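Chitinase (Paenibacillus sp. FPU-7, PDB 5GZT) probably catalyses the random endo-hydrolysis of beta-1,4 linkages between N-acetylglucosamine units in chitin and chitodextrins. Local coordinates at residues Lys246-Lys258 with Asp267-Ile279. Residues are numbered along the deposited sequence; the frame is centred on the assembly and turned at random.
Sequences KGLAAGTWLYSVK and DTVTGKAFVQGKI. With FMT (formic acid), chain G.
Tyr255 lies across its hydrogen-bonded partner Gly271, and the pair illustrates how an antiparallel hairpin accommodates an aromatic ring without interrupting its ladder. With CG set between the backbone N and the carbonyl carbon (chi1 69°), the ring folds over the neighbouring strand, and Gly271 CA makes an off-centre CH-pi contact 4.2 Å from its centroid. Gly271, which has no side chain, presents its backbone to the ring, its N over the centre of one face, 4.0 Å above the plane of the Tyr255 ring. Beneath the side chains, eight backbone hydrogen bonds join four pairs, from Gly251 with Val275 to Val257 with Val269.

On the same face, Trp253 and Val275 meet diagonally, Val275 CG2 lying 3.3 Å from Trp253 CD1. The indole is fixed by an almost straight bond from Trp253 NE1 to Ala249 O (2.9 Å, 173°), which lies in the ring plane and ties the strand to the loop before it. Leu248 CD1 rests over one indole face, offset toward the rim, while Val275 CG1 reaches the loop carbonyl Ala249 O at 3.4 Å.

The opposite face carries Thr252 and Phe274 side by side; Thr252 OG1 meets the ring edge 3.3 Å from Phe274 CE1. That hydroxyl also bonds Asp477 and accepts from a water that bridges to Lys278 NZ. Alongside, Leu254 CD2 packs tightly on Lys272 CG (3.5 Å), and the extended lysine carries NZ to Tyr450 and, weakly, to a formic acid molecule.

Strand 210-215 pairs with the far edge of strand 251-261. Strands 184-191 and 197-203 cover the Tyr255 and Val257 face as in a beta-sandwich, whereas strand 264-284 runs on beside strands 303-312 and 619-623 into the family 18 TIM barrel.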
ATOM      1  N   LYS B 246      -8.236 -14.968 -10.370  1.00 48.85           N
ATOM      2  CA  LYS B 246      -7.102 -14.561  -9.531  1.00 48.03           C
ATOM      3  C   LYS B 246      -6.542 -13.252  -9.999  1.00 47.09           C
ATOM      4  O   LYS B 246      -6.673 -12.888 -11.180  1.00 46.23           O
ATOM      5  CB  LYS B 246      -5.983 -15.582  -9.613  1.00 48.97           C
ATOM      6  CG  LYS B 246      -6.372 -16.831  -8.872  1.00 57.87           C
ATOM      7  CD  LYS B 246      -5.412 -17.971  -9.102  1.00 60.17           C
ATOM      8  CE  LYS B 246      -5.968 -19.169  -8.348  1.00 66.44           C
ATOM      9  NZ  LYS B 246      -4.986 -20.275  -8.365  1.00 69.16           N
ATOM     10  N   GLY B 247      -5.871 -12.560  -9.078  1.00 42.65           N
ATOM     11  CA  GLY B 247      -5.035 -11.424  -9.447  1.00 39.20           C
ATOM     12  C   GLY B 247      -5.784 -10.128  -9.676  1.00 34.25           C
ATOM     13  O   GLY B 247      -5.356  -9.312 -10.479  1.00 39.80           O
ATOM     14  N   LEU B 248      -6.888  -9.914  -8.979  1.00 35.40           N
ATOM     15  CA  LEU B 248      -7.587  -8.620  -9.077  1.00 37.12           C
ATOM     16  C   LEU B 248      -6.790  -7.524  -8.385  1.00 37.94           C
ATOM     17  O   LEU B 248      -6.105  -7.789  -7.405  1.00 33.74           O
ATOM     18  CB  LEU B 248      -8.953  -8.695  -8.399  1.00 38.72           C
ATOM     19  CG  LEU B 248      -9.971  -9.618  -9.115  1.00 41.40           C
ATOM     20  CD1 LEU B 248     -11.349  -9.427  -8.516  1.00 44.87           C
ATOM     21  CD2 LEU B 248     -10.009  -9.324 -10.583  1.00 40.49           C
ATOM     22  N   ALA B 249      -6.964  -6.294  -8.850  1.00 38.39           N
ATOM     23  CA  ALA B 249      -6.305  -5.133  -8.257  1.00 41.01           C
ATOM     24  C   ALA B 249      -6.659  -4.993  -6.805  1.00 42.20           C
ATOM     25  O   ALA B 249      -7.836  -5.139  -6.403  1.00 37.78           O
ATOM     26  CB  ALA B 249      -6.663  -3.848  -8.982  1.00 42.53           C
ATOM     27  N   ALA B 250      -5.625  -4.704  -6.002  1.00 40.16           N
ATOM     28  CA  ALA B 250      -5.845  -4.504  -4.589  1.00 34.76           C
ATOM     29  C   ALA B 250      -6.724  -3.295  -4.353  1.00 34.68           C
ATOM     30  O   ALA B 250      -6.648  -2.302  -5.114  1.00 37.43           O
ATOM     31  CB  ALA B 250      -4.508  -4.332  -3.864  1.00 39.37           C
ATOM     32  N   GLY B 251      -7.537  -3.386  -3.294  1.00 30.94           N
ATOM     33  CA  GLY B 251      -8.287  -2.256  -2.758  1.00 34.83           C
ATOM     34  C   GLY B 251      -9.785  -2.550  -2.690  1.00 38.79           C
ATOM     35  O   GLY B 251     -10.193  -3.700  -2.466  1.00 39.00           O
ATOM     36  N   THR B 252     -10.601  -1.514  -2.878  1.00 36.64           N
ATOM     37  CA  THR B 252     -12.051  -1.656  -2.677  1.00 40.19           C
ATOM     38  C   THR B 252     -12.797  -1.924  -4.015  1.00 39.37           C
ATOM     39  O   THR B 252     -12.663  -1.149  -4.949  1.00 36.55           O
ATOM     40  CB  THR B 252     -12.656  -0.457  -2.000  1.00 37.02           C
ATOM     41  OG1 THR B 252     -12.059  -0.288  -0.721  1.00 35.71           O
ATOM     42  CG2 THR B 252     -14.159  -0.700  -1.791  1.00 36.93           C
ATOM     43  N   TRP B 253     -13.479  -3.073  -4.102  1.00 43.04           N
ATOM     44  CA  TRP B 253     -14.344  -3.428  -5.265  1.00 45.15           C
ATOM     45  C   TRP B 253     -15.802  -3.179  -4.918  1.00 40.49           C
ATOM     46  O   TRP B 253     -16.230  -3.396  -3.804  1.00 41.43           O
ATOM     47  CB  TRP B 253     -14.167  -4.881  -5.711  1.00 46.62           C
ATOM     48  CG  TRP B 253     -12.876  -5.063  -6.385  1.00 43.21           C
ATOM     49  CD1 TRP B 253     -11.657  -4.953  -5.794  1.00 40.94           C
ATOM     50  CD2 TRP B 253     -12.630  -5.352  -7.771  1.00 41.64           C
ATOM     51  NE1 TRP B 253     -10.669  -5.183  -6.715  1.00 41.92           N
ATOM     52  CE2 TRP B 253     -11.230  -5.429  -7.935  1.00 41.76           C
ATOM     53  CE3 TRP B 253     -13.445  -5.641  -8.866  1.00 41.28           C
ATOM     54  CZ2 TRP B 253     -10.620  -5.710  -9.166  1.00 47.58           C
ATOM     55  CZ3 TRP B 253     -12.840  -5.908 -10.112  1.00 43.96           C
ATOM     56  CH2 TRP B 253     -11.443  -5.939 -10.247  1.00 49.52           C
ATOM     57  N   LEU B 254     -16.548  -2.678  -5.891  1.00 49.41           N
ATOM     58  CA  LEU B 254     -18.004  -2.517  -5.750  1.00 49.60           C
ATOM     59  C   LEU B 254     -18.660  -3.619  -6.572  1.00 47.91           C
ATOM     60  O   LEU B 254     -18.236  -3.914  -7.698  1.00 52.30           O
ATOM     61  CB  LEU B 254     -18.426  -1.117  -6.196  1.00 52.71           C
ATOM     62  CG  LEU B 254     -17.760   0.068  -5.454  1.00 49.44           C
ATOM     63  CD1 LEU B 254     -18.120   1.388  -6.126  1.00 50.56           C
ATOM     64  CD2 LEU B 254     -18.156   0.116  -3.986  1.00 49.42           C
ATOM     65  N   TYR B 255     -19.647  -4.282  -5.992  1.00 54.72           N
ATOM     66  CA  TYR B 255     -20.376  -5.303  -6.752  1.00 59.87           C
ATOM     67  C   TYR B 255     -21.912  -5.122  -6.691  1.00 63.09           C
ATOM     68  O   TYR B 255     -22.449  -4.587  -5.718  1.00 54.38           O
ATOM     69  CB  TYR B 255     -19.965  -6.720  -6.316  1.00 56.27           C
ATOM     70  CG  TYR B 255     -20.409  -7.088  -4.925  1.00 55.11           C
ATOM     71  CD1 TYR B 255     -19.704  -6.647  -3.815  1.00 57.88           C
ATOM     72  CD2 TYR B 255     -21.537  -7.862  -4.711  1.00 52.20           C
ATOM     73  CE1 TYR B 255     -20.112  -6.963  -2.527  1.00 54.64           C
ATOM     74  CE2 TYR B 255     -21.951  -8.189  -3.425  1.00 55.83           C
ATOM     75  CZ  TYR B 255     -21.239  -7.743  -2.336  1.00 55.90           C
ATOM     76  OH  TYR B 255     -21.650  -8.047  -1.055  1.00 53.18           O
ATOM     77  N   SER B 256     -22.584  -5.556  -7.760  1.00 63.88           N
ATOM     78  CA  SER B 256     -24.050  -5.751  -7.776  1.00 65.10           C
ATOM     79  C   SER B 256     -24.366  -7.191  -8.183  1.00 67.77           C
ATOM     80  O   SER B 256     -23.713  -7.772  -9.088  1.00 55.47           O
ATOM     81  CB  SER B 256     -24.725  -4.833  -8.778  1.00 61.13           C
ATOM     82  OG  SER B 256     -24.336  -5.228 -10.087  1.00 58.36           O
ATOM     83  N   VAL B 257     -25.376  -7.734  -7.511  1.00 67.13           N
ATOM     84  CA  VAL B 257     -25.917  -9.044  -7.819  1.00 79.79           C
ATOM     85  C   VAL B 257     -27.465  -8.967  -7.963  1.00 78.70           C
ATOM     86  O   VAL B 257     -28.139  -8.165  -7.293  1.00 73.42           O
ATOM     87  CB  VAL B 257     -25.433 -10.097  -6.764  1.00 79.88           C
ATOM     88  CG1 VAL B 257     -25.961  -9.793  -5.365  1.00 77.72           C
ATOM     89  CG2 VAL B 257     -25.760 -11.526  -7.190  1.00 71.20           C
ATOM     90  N   LYS B 258     -27.991  -9.786  -8.875  1.00 76.61           N
ATOM     91  CA  LYS B 258     -29.430 -10.052  -9.018  1.00 72.87           C
ATOM     92  C   LYS B 258     -29.645 -11.381  -9.774  1.00 80.68           C
ATOM     93  O   LYS B 258     -28.832 -11.754 -10.663  1.00 63.70           O
ATOM     94  CB  LYS B 258     -30.120  -8.922  -9.777  1.00 67.63           C
ATOM     95  CG  LYS B 258     -29.299  -8.484 -10.965  1.00 72.89           C
ATOM     96  CD  LYS B 258     -30.067  -7.715 -12.023  1.00 81.31           C
ATOM     97  CE  LYS B 258     -29.580  -8.110 -13.410  1.00 77.79           C
ATOM     98  NZ  LYS B 258     -29.894  -7.059 -14.406  1.00 84.60           N
ATOM     99  N   ASP B 267     -34.864  -7.748  -7.409  1.00 91.24           N
ATOM    100  CA  ASP B 267     -34.255  -6.569  -6.802  1.00 93.84           C
ATOM    101  C   ASP B 267     -32.740  -6.699  -6.913  1.00 86.97           C
ATOM    102  O   ASP B 267     -32.192  -7.726  -6.515  1.00 78.35           O
ATOM    103  CB  ASP B 267     -34.655  -6.446  -5.319  1.00 91.60           C
ATOM    104  CG  ASP B 267     -35.990  -5.727  -5.116  1.00 89.20           C
ATOM    105  OD1 ASP B 267     -36.566  -5.194  -6.093  1.00 82.50           O
ATOM    106  OD2 ASP B 267     -36.461  -5.678  -3.960  1.00 73.83           O
ATOM    107  N   THR B 268     -32.112  -5.677  -7.510  1.00 85.29           N
ATOM    108  CA  THR B 268     -30.638  -5.547  -7.653  1.00 81.47           C
ATOM    109  C   THR B 268     -30.026  -5.182  -6.273  1.00 74.66           C
ATOM    110  O   THR B 268     -30.397  -4.186  -5.687  1.00 64.89           O
ATOM    111  CB  THR B 268     -30.291  -4.513  -8.780  1.00 73.48           C
ATOM    112  OG1 THR B 268     -30.392  -5.153 -10.053  1.00 68.65           O
ATOM    113  CG2 THR B 268     -28.894  -3.925  -8.657  1.00 76.36           C
ATOM    114  N   VAL B 269     -29.138  -6.016  -5.735  1.00 79.47           N
ATOM    115  CA  VAL B 269     -28.494  -5.717  -4.434  1.00 75.90           C
ATOM    116  C   VAL B 269     -27.021  -5.381  -4.702  1.00 68.56           C
ATOM    117  O   VAL B 269     -26.418  -5.842  -5.696  1.00 54.65           O
ATOM    118  CB  VAL B 269     -28.626  -6.865  -3.393  1.00 81.88           C
ATOM    119  CG1 VAL B 269     -28.568  -6.314  -1.972  1.00 83.22           C
ATOM    120  CG2 VAL B 269     -29.921  -7.640  -3.585  1.00 85.65           C
ATOM    121  N   THR B 270     -26.467  -4.531  -3.834  1.00 70.83           N
ATOM    122  CA  THR B 270     -25.090  -4.022  -3.991  1.00 64.23           C
ATOM    123  C   THR B 270     -24.276  -4.045  -2.689  1.00 60.76           C
ATOM    124  O   THR B 270     -24.828  -4.111  -1.567  1.00 56.65           O
ATOM    125  CB  THR B 270     -25.073  -2.582  -4.567  1.00 62.34           C
ATOM    126  OG1 THR B 270     -26.042  -1.763  -3.887  1.00 65.41           O
ATOM    127  CG2 THR B 270     -25.340  -2.595  -6.041  1.00 61.06           C
ATOM    128  N   GLY B 271     -22.951  -3.992  -2.870  1.00 61.71           N
ATOM    129  CA  GLY B 271     -22.004  -3.802  -1.762  1.00 54.17           C
ATOM    130  C   GLY B 271     -20.567  -3.567  -2.194  1.00 47.85           C
ATOM    131  O   GLY B 271     -20.248  -3.423  -3.410  1.00 47.02           O
ATOM    132  N   LYS B 272     -19.707  -3.547  -1.170  1.00 49.92           N
ATOM    133  CA  LYS B 272     -18.236  -3.378  -1.310  1.00 51.99           C
ATOM    134  C   LYS B 272     -17.547  -4.640  -0.851  1.00 45.62           C
ATOM    135  O   LYS B 272     -17.912  -5.163   0.194  1.00 46.72           O
ATOM    136  CB  LYS B 272     -17.713  -2.310  -0.366  1.00 52.92           C
ATOM    137  CG  LYS B 272     -18.051  -0.888  -0.680  1.00 50.40           C
ATOM    138  CD  LYS B 272     -17.908  -0.074   0.607  1.00 51.23           C
ATOM    139  CE  LYS B 272     -18.279   1.383   0.373  1.00 48.57           C
ATOM    140  NZ  LYS B 272     -17.883   2.274   1.498  1.00 47.62           N
ATOM    141  N   ALA B 273     -16.560  -5.100  -1.613  1.00 43.14           N
ATOM    142  CA  ALA B 273     -15.612  -6.132  -1.176  1.00 46.69           C
ATOM    143  C   ALA B 273     -14.193  -5.581  -1.196  1.00 45.68           C
ATOM    144  O   ALA B 273     -13.901  -4.618  -1.910  1.00 44.79           O
ATOM    145  CB  ALA B 273     -15.643  -7.324  -2.098  1.00 45.10           C
ATOM    146  N   PHE B 274     -13.309  -6.247  -0.480  1.00 42.04           N
ATOM    147  CA  PHE B 274     -11.927  -5.753  -0.332  1.00 40.20           C
ATOM    148  C   PHE B 274     -10.968  -6.826  -0.779  1.00 37.52           C
ATOM    149  O   PHE B 274     -11.017  -7.946  -0.281  1.00 50.32           O
ATOM    150  CB  PHE B 274     -11.722  -5.402   1.107  1.00 40.09           C
ATOM    151  CG  PHE B 274     -12.697  -4.387   1.616  1.00 38.29           C
ATOM    152  CD1 PHE B 274     -12.550  -3.058   1.284  1.00 35.94           C
ATOM    153  CD2 PHE B 274     -13.800  -4.765   2.372  1.00 42.66           C
ATOM    154  CE1 PHE B 274     -13.439  -2.097   1.734  1.00 37.24           C
ATOM    155  CE2 PHE B 274     -14.728  -3.800   2.809  1.00 42.41           C
ATOM    156  CZ  PHE B 274     -14.533  -2.460   2.485  1.00 38.03           C
ATOM    157  N   VAL B 275     -10.135  -6.487  -1.754  1.00 37.32           N
ATOM    158  CA  VAL B 275      -9.155  -7.414  -2.325  1.00 33.88           C
ATOM    159  C   VAL B 275      -7.811  -7.160  -1.588  1.00 38.07           C
ATOM    160  O   VAL B 275      -7.384  -6.003  -1.448  1.00 30.84           O
ATOM    161  CB  VAL B 275      -9.097  -7.238  -3.856  1.00 36.95           C
ATOM    162  CG1 VAL B 275      -7.959  -7.999  -4.487  1.00 36.89           C
ATOM    163  CG2 VAL B 275     -10.420  -7.735  -4.464  1.00 45.35           C
ATOM    164  N   GLN B 276      -7.210  -8.233  -1.057  1.00 34.95           N
ATOM    165  CA  GLN B 276      -5.942  -8.147  -0.331  1.00 38.35           C
ATOM    166  C   GLN B 276      -4.855  -7.496  -1.228  1.00 32.89           C
ATOM    167  O   GLN B 276      -5.007  -7.370  -2.432  1.00 33.06           O
ATOM    168  CB  GLN B 276      -5.474  -9.544   0.107  1.00 31.50           C
ATOM    169  CG  GLN B 276      -6.285 -10.198   1.203  1.00 31.03           C
ATOM    170  CD  GLN B 276      -5.749 -11.609   1.531  1.00 31.44           C
ATOM    171  OE1 GLN B 276      -4.615 -11.962   1.183  1.00 27.11           O
ATOM    172  NE2 GLN B 276      -6.563 -12.416   2.205  1.00 31.88           N
ATOM    173  N   GLY B 277      -3.739  -7.122  -0.617  1.00 33.88           N
ATOM    174  CA  GLY B 277      -2.572  -6.662  -1.364  1.00 26.69           C
ATOM    175  C   GLY B 277      -2.343  -5.156  -1.418  1.00 24.09           C
ATOM    176  O   GLY B 277      -1.492  -4.676  -2.171  1.00 26.78           O
ATOM    177  N   LYS B 278      -2.987  -4.398  -0.580  1.00 21.61           N
ATOM    178  CA  LYS B 278      -2.710  -2.966  -0.601  1.00 25.17           C
ATOM    179  C   LYS B 278      -1.317  -2.664   0.001  1.00 26.33           C
ATOM    180  O   LYS B 278      -0.886  -3.302   0.993  1.00 25.47           O
ATOM    181  CB  LYS B 278      -3.737  -2.185   0.204  1.00 25.88           C
ATOM    182  CG  LYS B 278      -5.101  -2.029  -0.434  1.00 28.80           C
ATOM    183  CD  LYS B 278      -5.893  -0.959   0.341  1.00 29.24           C
ATOM    184  CE  LYS B 278      -6.414  -1.400   1.692  1.00 29.08           C
ATOM    185  NZ  LYS B 278      -7.680  -2.156   1.396  1.00 33.15           N
ATOM    186  N   ILE B 279      -0.639  -1.689  -0.588  1.00 28.00           N
ATOM    187  CA  ILE B 279       0.620  -1.153  -0.026  1.00 26.23           C
ATOM    188  C   ILE B 279       0.461   0.321   0.075  1.00 24.71           C
ATOM    189  O   ILE B 279       0.360   0.984  -0.927  1.00 27.91           O
ATOM    190  CB  ILE B 279       1.834  -1.525  -0.841  1.00 27.20           C
ATOM    191  CG1 ILE B 279       1.985  -3.065  -0.904  1.00 28.08           C
ATOM    192  CG2 ILE B 279       3.061  -0.903  -0.173  1.00 28.54           C
ATOM    193  CD1 ILE B 279       3.001  -3.510  -1.932  1.00 28.28           C
TER
HETATM  194  C   FMT G4005     -17.115   0.143   3.855  1.00 61.39           C
HETATM  195  O1  FMT G4005     -17.639   1.180   4.303  1.00 56.89           O
HETATM  196  O2  FMT G4005     -17.321  -1.091   4.363  1.00 49.89           O
HETATM  197  O   HOH W   1      -9.417  -0.275  -0.374  1.00 38.29           O